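Local coordinates for protein alpha-1,3-glucanase (Streptomyces thermodiastaticus, PDB 7C7D) that probably hydrolyses alpha-1,3-glucan as a thermostable glycoside hydrolase of family GH87, through a calcium-containing catalytic unit, at residues 202-216 and 227-241. Residues are numbered along the deposited sequence; the frame is centred on the assembly and turned at random.
Sequences AGQPAGSVSVTDKGA and AFRDAIAAAQGGVVW
V209 and S210 pair in parallel with V240 and W241, through backbone bonds from V209 N to V239 O (2.9 Å), W241 N to V209 O and V211 N to W241 O. Strand 209-210, helix 225-234 and strand 238-242 follow one another, with the helix packed over the V209 and V240 face. Strand 238-242 pairs onward with strand 259-263. The helix probably caps this end of the right-handed parallel beta-helix, as in other pectate lyase-like folds.

The sheet has two unlike faces here. On the helix side, V209 CG2 meets A235 CB at 3.8 Å. V211 CG1 lies over the centre of the F228 ring, a CH-pi contact, and packs tightly on V240 CG1 (3.5 Å). The K214 chain bends at chi2 (-68°) and runs along the helix, bringing CE to A234 CB. Water 2 links K214 O to D230 OD2, while D230 OD1 accepts a hydrogen bond from Q226 NE2.

On the face of S210 and W241, Q204 and P205 cover one face of the indole, while A202 O lies at its edge. Q204 CB sits 3.5 Å from the centroid of the five-membered ring of W241, a CH-pi contact, and the Q204 amide lies 10° from parallel to the indole. P205 CD rests 3.3 Å from W241 CE3, on the same face. With an alanine in place of W241, Q204 and P205 would probably lose the flat surface they rest on, leaving the 202-205 chain less firmly held. Q204 NE2 also donates to S208 OG, within the amide plane. S208 OG in turn donates to P205 O at 2.7 Å.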
loop_
_atom_site.group_PDB
_atom_site.type_symbol
_atom_site.label_atom_id
_atom_site.label_comp_id
_atom_site.label_asym_id
_atom_site.label_seq_id
_atom_site.Cartn_x
_atom_site.Cartn_y
_atom_site.Cartn_z
ATOM N N ALA A 202 25.435 5.004 8.299
ATOM C CA ALA A 202 25.718 4.972 9.724
ATOM C C ALA A 202 26.923 4.083 10.013
ATOM O O ALA A 202 27.289 3.208 9.223
ATOM C CB ALA A 202 24.510 4.454 10.501
ATOM N N GLY A 203 27.549 4.325 11.171
ATOM C CA GLY A 203 28.666 3.515 11.599
ATOM C C GLY A 203 28.242 2.310 12.421
ATOM O O GLY A 203 27.154 2.266 12.989
ATOM N N GLN A 204 29.136 1.331 12.489
ATOM C CA GLN A 204 28.834 0.089 13.187
ATOM C C GLN A 204 28.710 0.341 14.687
ATOM O O GLN A 204 29.621 0.920 15.289
ATOM C CB GLN A 204 29.942 -0.926 12.928
ATOM C CG GLN A 204 29.819 -2.171 13.773
ATOM C CD GLN A 204 30.794 -3.257 13.373
ATOM O OE1 GLN A 204 31.702 -3.034 12.572
ATOM N NE2 GLN A 204 30.606 -4.447 13.928
ATOM N N PRO A 205 27.614 -0.074 15.320
ATOM C CA PRO A 205 27.483 0.114 16.769
ATOM C C PRO A 205 28.492 -0.737 17.523
ATOM O O PRO A 205 28.883 -1.820 17.081
ATOM C CB PRO A 205 26.050 -0.353 17.062
ATOM C CG PRO A 205 25.368 -0.446 15.732
ATOM C CD PRO A 205 26.431 -0.715 14.729
ATOM N N ALA A 206 28.913 -0.227 18.678
ATOM C CA ALA A 206 29.896 -0.934 19.486
ATOM C C ALA A 206 29.327 -2.256 19.983
ATOM O O ALA A 206 28.179 -2.331 20.430
ATOM C CB ALA A 206 30.310 -0.067 20.675
ATOM N N GLY A 207 30.139 -3.308 19.897
ATOM C CA GLY A 207 29.746 -4.618 20.365
ATOM C C GLY A 207 28.942 -5.446 19.387
ATOM O O GLY A 207 28.619 -6.600 19.700
ATOM N N SER A 208 28.609 -4.908 18.219
ATOM C CA SER A 208 27.834 -5.674 17.259
ATOM C C SER A 208 28.723 -6.671 16.518
ATOM O O SER A 208 29.948 -6.528 16.449
ATOM C CB SER A 208 27.129 -4.746 16.267
ATOM O OG SER A 208 28.058 -3.931 15.581
ATOM N N VAL A 209 28.083 -7.703 15.975
ATOM C CA VAL A 209 28.754 -8.754 15.217
ATOM C C VAL A 209 28.482 -8.496 13.743
ATOM O O VAL A 209 27.326 -8.517 13.311
ATOM C CB VAL A 209 28.234 -10.143 15.620
ATOM C CG1 VAL A 209 28.859 -11.225 14.744
ATOM C CG2 VAL A 209 28.498 -10.406 17.092
ATOM N N SER A 210 29.534 -8.261 12.966
ATOM C CA SER A 210 29.365 -7.972 11.547
ATOM C C SER A 210 29.183 -9.257 10.748
ATOM O O SER A 210 29.888 -10.247 10.971
ATOM C CB SER A 210 30.582 -7.214 11.018
ATOM O OG SER A 210 30.501 -7.060 9.611
ATOM N N VAL A 211 28.238 -9.229 9.799
ATOM C CA VAL A 211 28.036 -10.380 8.922
ATOM C C VAL A 211 29.271 -10.657 8.076
ATOM O O VAL A 211 29.533 -11.807 7.712
ATOM C CB VAL A 211 26.772 -10.223 8.048
ATOM C CG1 VAL A 211 25.529 -10.186 8.903
ATOM C CG2 VAL A 211 26.863 -8.982 7.176
ATOM N N THR A 212 30.041 -9.619 7.732
ATOM C CA THR A 212 31.236 -9.849 6.925
ATOM C C THR A 212 32.315 -10.576 7.715
ATOM O O THR A 212 33.128 -11.299 7.129
ATOM C CB THR A 212 31.760 -8.539 6.331
ATOM O OG1 THR A 212 32.000 -7.590 7.376
ATOM C CG2 THR A 212 30.750 -7.967 5.346
ATOM N N ASP A 213 32.333 -10.412 9.039
ATOM C CA ASP A 213 33.254 -11.184 9.862
ATOM C C ASP A 213 32.879 -12.659 9.906
ATOM O O ASP A 213 33.727 -13.494 10.238
ATOM C CB ASP A 213 33.313 -10.607 11.278
ATOM C CG ASP A 213 33.999 -9.253 11.330
ATOM O OD1 ASP A 213 34.626 -8.861 10.322
ATOM O OD2 ASP A 213 33.918 -8.583 12.381
ATOM N N LYS A 214 31.635 -12.998 9.576
ATOM C CA LYS A 214 31.181 -14.377 9.513
ATOM C C LYS A 214 31.162 -14.918 8.091
ATOM O O LYS A 214 30.582 -15.981 7.849
ATOM C CB LYS A 214 29.798 -14.513 10.153
ATOM C CG LYS A 214 29.761 -14.132 11.623
ATOM C CD LYS A 214 30.532 -15.135 12.465
ATOM C CE LYS A 214 30.525 -14.752 13.932
ATOM N NZ LYS A 214 31.193 -15.796 14.762
ATOM N N GLY A 215 31.772 -14.209 7.148
ATOM C CA GLY A 215 31.927 -14.709 5.801
ATOM C C GLY A 215 30.950 -14.179 4.778
ATOM O O GLY A 215 30.942 -14.676 3.648
ATOM N N ALA A 216 30.127 -13.195 5.128
ATOM C CA ALA A 216 29.203 -12.634 4.152
ATOM C C ALA A 216 29.977 -11.893 3.072
ATOM O O ALA A 216 31.011 -11.273 3.339
ATOM C CB ALA A 216 28.220 -11.679 4.831
ATOM N N ALA A 227 26.341 -17.028 6.511
ATOM C CA ALA A 227 26.999 -16.005 7.316
ATOM C C ALA A 227 25.998 -15.246 8.178
ATOM O O ALA A 227 26.260 -14.980 9.357
ATOM C CB ALA A 227 27.770 -15.038 6.421
ATOM N N PHE A 228 24.850 -14.876 7.606
ATOM C CA PHE A 228 23.833 -14.198 8.407
ATOM C C PHE A 228 23.335 -15.108 9.519
ATOM O O PHE A 228 23.154 -14.672 10.662
ATOM C CB PHE A 228 22.664 -13.764 7.521
ATOM C CG PHE A 228 22.863 -12.436 6.844
ATOM C CD1 PHE A 228 23.994 -12.183 6.080
ATOM C CD2 PHE A 228 21.906 -11.437 6.964
ATOM C CE1 PHE A 228 24.167 -10.957 5.455
ATOM C CE2 PHE A 228 22.077 -10.212 6.344
ATOM C CZ PHE A 228 23.205 -9.970 5.590
ATOM N N ARG A 229 23.109 -16.380 9.196
ATOM C CA ARG A 229 22.706 -17.362 10.194
ATOM C C ARG A 229 23.739 -17.455 11.311
ATOM O O ARG A 229 23.391 -17.455 12.499
ATOM C CB ARG A 229 22.545 -18.700 9.480
ATOM C CG ARG A 229 21.866 -19.815 10.219
ATOM C CD ARG A 229 21.672 -20.938 9.212
ATOM N NE ARG A 229 21.142 -22.163 9.789
ATOM C CZ ARG A 229 21.277 -23.353 9.216
ATOM N NH1 ARG A 229 21.929 -23.460 8.066
ATOM N NH2 ARG A 229 20.768 -24.432 9.792
ATOM N N ASP A 230 25.022 -17.520 10.945
ATOM C CA ASP A 230 26.083 -17.612 11.946
ATOM C C ASP A 230 26.160 -16.350 12.797
ATOM O O ASP A 230 26.391 -16.425 14.009
ATOM C CB ASP A 230 27.427 -17.874 11.266
ATOM C CG ASP A 230 27.516 -19.256 10.644
ATOM O OD1 ASP A 230 26.707 -20.135 11.006
ATOM O OD2 ASP A 230 28.408 -19.465 9.796
ATOM N N ALA A 231 25.988 -15.178 12.180
ATOM C CA ALA A 231 26.033 -13.934 12.940
ATOM C C ALA A 231 24.882 -13.858 13.933
ATOM O O ALA A 231 25.074 -13.451 15.085
ATOM C CB ALA A 231 26.016 -12.737 11.990
ATOM N N ILE A 232 23.681 -14.250 13.504
ATOM C CA ILE A 232 22.525 -14.248 14.397
ATOM C C ILE A 232 22.779 -15.141 15.605
ATOM O O ILE A 232 22.500 -14.761 16.749
ATOM C CB ILE A 232 21.257 -14.655 13.624
ATOM C CG1 ILE A 232 20.870 -13.549 12.641
ATOM C CG2 ILE A 232 20.108 -14.966 14.581
ATOM C CD1 ILE A 232 19.811 -13.970 11.641
ATOM N N ALA A 233 23.330 -16.336 15.370
ATOM C CA ALA A 233 23.630 -17.241 16.473
ATOM C C ALA A 233 24.679 -16.656 17.412
ATOM O O ALA A 233 24.619 -16.882 18.626
ATOM C CB ALA A 233 24.083 -18.599 15.931
ATOM N N ALA A 234 25.633 -15.892 16.877
ATOM C CA ALA A 234 26.708 -15.327 17.685
ATOM C C ALA A 234 26.322 -14.025 18.375
ATOM O O ALA A 234 27.067 -13.560 19.246
ATOM C CB ALA A 234 27.947 -15.092 16.820
ATOM N N ALA A 235 25.188 -13.428 18.015
ATOM C CA ALA A 235 24.779 -12.133 18.547
ATOM C C ALA A 235 23.451 -12.210 19.290
ATOM O O ALA A 235 22.697 -11.236 19.323
ATOM C CB ALA A 235 24.728 -11.077 17.445
ATOM N N GLN A 236 23.157 -13.355 19.902
ATOM C CA GLN A 236 21.921 -13.504 20.660
ATOM C C GLN A 236 21.900 -12.524 21.827
ATOM O O GLN A 236 22.867 -12.422 22.588
ATOM C CB GLN A 236 21.797 -14.938 21.167
ATOM C CG GLN A 236 21.397 -15.929 20.084
ATOM C CD GLN A 236 20.026 -15.631 19.510
ATOM O OE1 GLN A 236 19.006 -15.955 20.121
ATOM N NE2 GLN A 236 19.990 -15.002 18.338
ATOM N N GLY A 237 20.791 -11.799 21.959
ATOM C CA GLY A 237 20.700 -10.705 22.901
ATOM C C GLY A 237 21.395 -9.441 22.460
ATOM O O GLY A 237 21.435 -8.472 23.229
ATOM N N GLY A 238 21.940 -9.415 21.244
ATOM C CA GLY A 238 22.707 -8.280 20.779
ATOM C C GLY A 238 22.395 -7.876 19.356
ATOM O O GLY A 238 21.267 -8.037 18.885
ATOM N N VAL A 239 23.395 -7.353 18.654
ATOM C CA VAL A 239 23.194 -6.681 17.378
ATOM C C VAL A 239 24.064 -7.347 16.329
ATOM O O VAL A 239 25.271 -7.522 16.533
ATOM C CB VAL A 239 23.526 -5.181 17.477
ATOM C CG1 VAL A 239 23.401 -4.515 16.110
ATOM C CG2 VAL A 239 22.633 -4.506 18.507
ATOM N N VAL A 240 23.447 -7.718 15.213
ATOM C CA VAL A 240 24.153 -8.114 14.005
ATOM C C VAL A 240 24.228 -6.896 13.096
ATOM O O VAL A 240 23.204 -6.269 12.794
ATOM C CB VAL A 240 23.433 -9.273 13.299
ATOM C CG1 VAL A 240 24.083 -9.542 11.970
ATOM C CG2 VAL A 240 23.458 -10.516 14.163
ATOM N N TRP A 241 25.434 -6.572 12.653
ATOM C CA TRP A 241 25.684 -5.408 11.817
ATOM C C TRP A 241 25.822 -5.848 10.366
ATOM O O TRP A 241 26.536 -6.813 10.067
ATOM C CB TRP A 241 26.974 -4.725 12.268
ATOM C CG TRP A 241 27.417 -3.596 11.401
ATOM C CD1 TRP A 241 28.556 -3.536 10.652
ATOM C CD2 TRP A 241 26.745 -2.348 11.211
ATOM N NE1 TRP A 241 28.634 -2.327 10.003
ATOM C CE2 TRP A 241 27.533 -1.580 10.327
ATOM C CE3 TRP A 241 25.549 -1.807 11.694
ATOM C CZ2 TRP A 241 27.165 -0.298 9.923
ATOM C CZ3 TRP A 241 25.190 -0.531 11.296
ATOM C CH2 TRP A 241 25.996 0.208 10.418
HETATM O O HOH W 1 26.008 -7.669 19.944
HETATM O O HOH W 2 29.545 -18.356 7.432
#